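1,3-alpha-isomaltosidase (Kribbella flavida DSM 17836, PDB 5X3I) hydrolyses the alpha-1,3-glucosidic linkages of the cyclic tetrasaccharide cyclobis-(1-6)-alpha-nigerosyl inside the cell, yielding isomaltose. Local coordinates at residues 540-552 with 673-687. The protein carries 1 engineered substitution. Numbering follows the deposited sequence.
Sequences TWQAFRSSVTAGL and YQYLLGDELLINPVL. With SO4 (sulfate ion), chain E; SO4 (sulfate ion), chain F.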
# COMPACT_ATOMS: atom_id res chain seq x y z
N THR A 540 -0.95 17.14 7.41
CA THR A 540 -0.73 17.32 8.85
C THR A 540 0.69 16.95 9.12
O THR A 540 1.29 16.19 8.36
CB THR A 540 -1.63 16.41 9.76
OG1 THR A 540 -1.32 15.03 9.52
CG2 THR A 540 -3.10 16.66 9.54
N TRP A 541 1.23 17.44 10.23
CA TRP A 541 2.57 17.06 10.62
C TRP A 541 2.62 15.59 11.00
O TRP A 541 3.60 14.91 10.74
CB TRP A 541 3.06 17.94 11.77
CG TRP A 541 3.15 19.37 11.38
CD1 TRP A 541 2.17 20.31 11.49
CD2 TRP A 541 4.26 20.01 10.75
NE1 TRP A 541 2.61 21.51 10.99
CE2 TRP A 541 3.90 21.35 10.54
CE3 TRP A 541 5.53 19.59 10.37
CZ2 TRP A 541 4.76 22.28 9.95
CZ3 TRP A 541 6.39 20.51 9.79
CH2 TRP A 541 6.00 21.84 9.58
N GLN A 542 1.54 15.10 11.59
CA GLN A 542 1.47 13.70 11.99
C GLN A 542 1.60 12.77 10.78
O GLN A 542 2.32 11.79 10.82
CB GLN A 542 0.17 13.41 12.76
CG GLN A 542 0.07 11.97 13.23
CD GLN A 542 -1.17 11.68 14.05
OE1 GLN A 542 -2.26 12.16 13.75
NE2 GLN A 542 -1.01 10.88 15.09
N ALA A 543 0.92 13.10 9.69
CA ALA A 543 1.01 12.30 8.47
C ALA A 543 2.41 12.38 7.85
O ALA A 543 2.92 11.40 7.31
CB ALA A 543 -0.03 12.74 7.47
N PHE A 544 3.02 13.56 7.92
CA PHE A 544 4.39 13.79 7.46
C PHE A 544 5.32 12.81 8.18
O PHE A 544 6.05 12.05 7.55
CB PHE A 544 4.76 15.26 7.71
CG PHE A 544 6.12 15.70 7.18
CD1 PHE A 544 6.96 14.85 6.49
CD2 PHE A 544 6.55 17.01 7.41
CE1 PHE A 544 8.20 15.29 6.03
CE2 PHE A 544 7.79 17.45 6.96
CZ PHE A 544 8.61 16.59 6.26
N ARG A 545 5.26 12.81 9.51
CA ARG A 545 6.10 11.91 10.29
C ARG A 545 5.81 10.45 9.96
O ARG A 545 6.73 9.67 9.76
CB ARG A 545 5.93 12.17 11.79
CG ARG A 545 6.38 13.56 12.22
CD ARG A 545 6.36 13.71 13.74
NE ARG A 545 5.01 13.85 14.27
CZ ARG A 545 4.42 15.01 14.51
NH1 ARG A 545 5.07 16.14 14.27
NH2 ARG A 545 3.19 15.05 15.01
N SER A 546 4.53 10.09 9.90
CA SER A 546 4.16 8.72 9.56
C SER A 546 4.74 8.33 8.20
O SER A 546 5.20 7.20 8.00
CB SER A 546 2.64 8.55 9.54
OG SER A 546 2.09 8.67 10.84
N SER A 547 4.75 9.28 7.28
CA SER A 547 5.21 9.00 5.93
C SER A 547 6.71 8.73 5.88
O SER A 547 7.14 7.80 5.21
CB SER A 547 4.83 10.15 5.01
OG SER A 547 3.42 10.23 4.87
N VAL A 548 7.50 9.52 6.60
CA VAL A 548 8.93 9.24 6.71
C VAL A 548 9.18 7.82 7.24
O VAL A 548 10.03 7.09 6.74
CB VAL A 548 9.64 10.26 7.63
CG1 VAL A 548 11.07 9.83 7.90
CG2 VAL A 548 9.59 11.65 7.00
N THR A 549 8.40 7.42 8.25
CA THR A 549 8.54 6.09 8.85
C THR A 549 8.19 5.00 7.86
O THR A 549 8.84 3.96 7.80
CB THR A 549 7.66 5.94 10.11
OG1 THR A 549 8.00 6.98 11.03
CG2 THR A 549 7.87 4.58 10.77
N ALA A 550 7.16 5.26 7.06
CA ALA A 550 6.73 4.35 6.01
C ALA A 550 7.87 4.08 5.02
O ALA A 550 8.18 2.94 4.72
CB ALA A 550 5.51 4.91 5.29
N GLY A 551 8.49 5.16 4.54
CA GLY A 551 9.64 5.04 3.65
C GLY A 551 10.79 4.24 4.24
O GLY A 551 11.33 3.36 3.59
N LEU A 552 11.15 4.55 5.48
CA LEU A 552 12.26 3.87 6.16
C LEU A 552 12.01 2.38 6.37
O LEU A 552 12.90 1.56 6.14
CB LEU A 552 12.52 4.53 7.51
CG LEU A 552 13.06 5.94 7.34
CD1 LEU A 552 13.05 6.69 8.65
CD2 LEU A 552 14.47 5.86 6.77
N TYR A 673 13.76 9.33 12.77
CA TYR A 673 13.37 9.99 11.52
C TYR A 673 14.56 10.40 10.63
O TYR A 673 14.36 10.84 9.49
CB TYR A 673 12.51 11.20 11.83
CG TYR A 673 11.20 10.84 12.50
CD1 TYR A 673 10.17 10.27 11.77
CD2 TYR A 673 11.01 11.06 13.85
CE1 TYR A 673 8.97 9.95 12.37
CE2 TYR A 673 9.82 10.73 14.46
CZ TYR A 673 8.80 10.18 13.72
OH TYR A 673 7.61 9.85 14.33
N GLN A 674 15.77 10.24 11.15
CA GLN A 674 17.00 10.48 10.39
C GLN A 674 17.31 9.31 9.48
O GLN A 674 16.98 8.18 9.79
CB GLN A 674 18.20 10.69 11.31
CG GLN A 674 18.15 11.92 12.14
CD GLN A 674 19.42 12.12 12.94
OE1 GLN A 674 19.54 13.09 13.68
NE2 GLN A 674 20.37 11.21 12.79
N TYR A 675 17.96 9.59 8.36
CA TYR A 675 18.40 8.53 7.48
C TYR A 675 19.52 8.97 6.57
O TYR A 675 19.74 10.16 6.36
CB TYR A 675 17.23 8.01 6.64
CG TYR A 675 16.58 9.07 5.77
CD1 TYR A 675 15.60 9.91 6.28
CD2 TYR A 675 16.95 9.22 4.44
CE1 TYR A 675 15.01 10.87 5.50
CE2 TYR A 675 16.36 10.18 3.65
CZ TYR A 675 15.40 11.00 4.18
OH TYR A 675 14.83 11.96 3.39
N LEU A 676 20.23 7.99 6.03
CA LEU A 676 21.21 8.26 5.00
C LEU A 676 20.53 8.10 3.64
O LEU A 676 19.82 7.11 3.42
CB LEU A 676 22.40 7.31 5.11
CG LEU A 676 23.23 7.43 6.38
CD1 LEU A 676 24.11 6.22 6.55
CD2 LEU A 676 24.08 8.69 6.33
N LEU A 677 20.71 9.08 2.76
CA LEU A 677 20.27 8.93 1.38
C LEU A 677 21.47 8.44 0.59
O LEU A 677 22.38 9.20 0.29
CB LEU A 677 19.74 10.26 0.84
CG LEU A 677 19.31 10.34 -0.63
CD1 LEU A 677 17.99 9.65 -0.83
CD2 LEU A 677 19.22 11.79 -1.07
N GLY A 678 21.43 7.18 0.19
CA GLY A 678 22.63 6.53 -0.31
C GLY A 678 23.73 6.50 0.75
O GLY A 678 23.49 6.76 1.92
N ASP A 679 24.95 6.20 0.32
CA ASP A 679 26.10 6.13 1.21
C ASP A 679 26.47 7.48 1.82
O ASP A 679 26.83 7.55 2.99
CB ASP A 679 27.32 5.58 0.47
CG ASP A 679 27.16 4.14 0.07
OD1 ASP A 679 26.30 3.46 0.65
OD2 ASP A 679 27.90 3.68 -0.82
N GLU A 680 26.43 8.54 1.02
CA GLU A 680 27.10 9.79 1.39
C GLU A 680 26.35 10.90 2.13
O GLU A 680 26.98 11.79 2.68
CB GLU A 680 27.68 10.42 0.11
CG GLU A 680 28.27 9.41 -0.87
CD GLU A 680 29.41 8.59 -0.29
OE1 GLU A 680 29.90 8.89 0.81
OE2 GLU A 680 29.83 7.62 -0.95
N LEU A 681 25.03 10.85 2.17
CA LEU A 681 24.29 11.99 2.71
C LEU A 681 23.37 11.59 3.85
O LEU A 681 22.60 10.65 3.73
CB LEU A 681 23.45 12.67 1.62
CG LEU A 681 24.15 13.35 0.45
CD1 LEU A 681 23.12 13.78 -0.59
CD2 LEU A 681 24.96 14.54 0.92
N LEU A 682 23.41 12.35 4.94
CA LEU A 682 22.52 12.14 6.07
C LEU A 682 21.47 13.24 6.11
O LEU A 682 21.79 14.43 6.11
CB LEU A 682 23.32 12.09 7.38
CG LEU A 682 22.57 11.63 8.64
CD1 LEU A 682 23.53 10.99 9.60
CD2 LEU A 682 21.89 12.80 9.31
N ILE A 683 20.22 12.82 6.13
CA ILE A 683 19.09 13.74 6.08
C ILE A 683 18.36 13.78 7.42
O ILE A 683 18.21 12.75 8.07
CB ILE A 683 18.10 13.33 4.98
CG1 ILE A 683 18.83 12.86 3.72
CG2 ILE A 683 17.12 14.45 4.70
CD1 ILE A 683 19.76 13.90 3.11
N ASN A 684 17.91 14.96 7.83
CA ASN A 684 17.13 15.10 9.04
C ASN A 684 15.94 16.04 8.86
O ASN A 684 16.02 17.21 9.21
CB ASN A 684 18.01 15.59 10.19
CG ASN A 684 17.29 15.54 11.53
OD1 ASN A 684 16.24 14.93 11.67
ND2 ASN A 684 17.87 16.20 12.53
N PRO A 685 14.83 15.52 8.34
CA PRO A 685 13.64 16.28 8.01
C PRO A 685 13.17 17.13 9.17
O PRO A 685 13.27 16.69 10.31
CB PRO A 685 12.61 15.20 7.69
CG PRO A 685 13.41 14.05 7.24
CD PRO A 685 14.65 14.08 8.05
N VAL A 686 12.64 18.32 8.90
CA VAL A 686 12.12 19.11 10.00
C VAL A 686 10.63 18.79 10.11
O VAL A 686 9.82 19.18 9.28
CB VAL A 686 12.35 20.60 9.78
CG1 VAL A 686 11.85 21.39 10.97
CG2 VAL A 686 13.82 20.86 9.57
N LEU A 687 10.31 18.05 11.16
CA LEU A 687 8.99 17.44 11.36
C LEU A 687 8.03 18.17 12.29
O LEU A 687 6.99 17.62 12.65
CB LEU A 687 9.18 16.00 11.81
CG LEU A 687 9.90 15.19 10.73
CD1 LEU A 687 10.24 13.82 11.22
CD2 LEU A 687 9.06 15.11 9.48
S SO4 E . -1.01 18.01 13.06
O1 SO4 E . -0.75 18.82 11.87
O2 SO4 E . -0.13 16.86 13.13
O3 SO4 E . -0.80 18.86 14.23
O4 SO4 E . -2.40 17.57 13.01
S SO4 F . 3.08 11.22 16.00
O1 SO4 F . 4.10 11.25 17.05
O2 SO4 F . 3.73 11.32 14.70
O3 SO4 F . 2.35 9.96 16.08
O4 SO4 F . 2.15 12.32 16.21
O HOH W 1 5.92 7.61 12.94
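Leu687 sets one methyl squarely on the ring of Phe544: CD2 stands 3.4 Å from the Phe544 ring centroid and only 5° off its normal, a CH-pi contact. With CG anti to the backbone N, the Phe544 ring reaches toward Leu687. Through CB, 3.7 Å from Arg545 CG, Leu687 also lies against the aliphatic part of Arg545. The Arg545 chain then bends at chi3, and its head divides its N-H groups. NH1 gives a weak bond to Leu687 O (2.9 Å, angle only 127°), whereas NE makes a nearly straight one (171°) to O2 of the chain F sulfate, an ion probably taken up from the crystallisation liquor, and NH2 reaches O4 of the same ion. Tyr673 turns its ring edge to the helix, CE1 lying 3.5 Å from Arg545 O, while Val548 CG1 sits near the ring plane, 4.0 Å from Tyr673 CD1. A water joins Tyr673 OH to Thr549 OG1. Further along, Leu552 CD2 packs 3.5 Å from Tyr675 CB. Replacing Arg545 by an alanine would probably deprive Leu687 O of this donor and remove the CG methylene that lies against Leu687 CB. The contact thus joins helix 541-556 of the TIM-barrel domain to residues flanking the 675-683 hairpin of the C-terminal domain, and to Tyr675 at its start; apolar fit probably contributes more here than direct polar pairing.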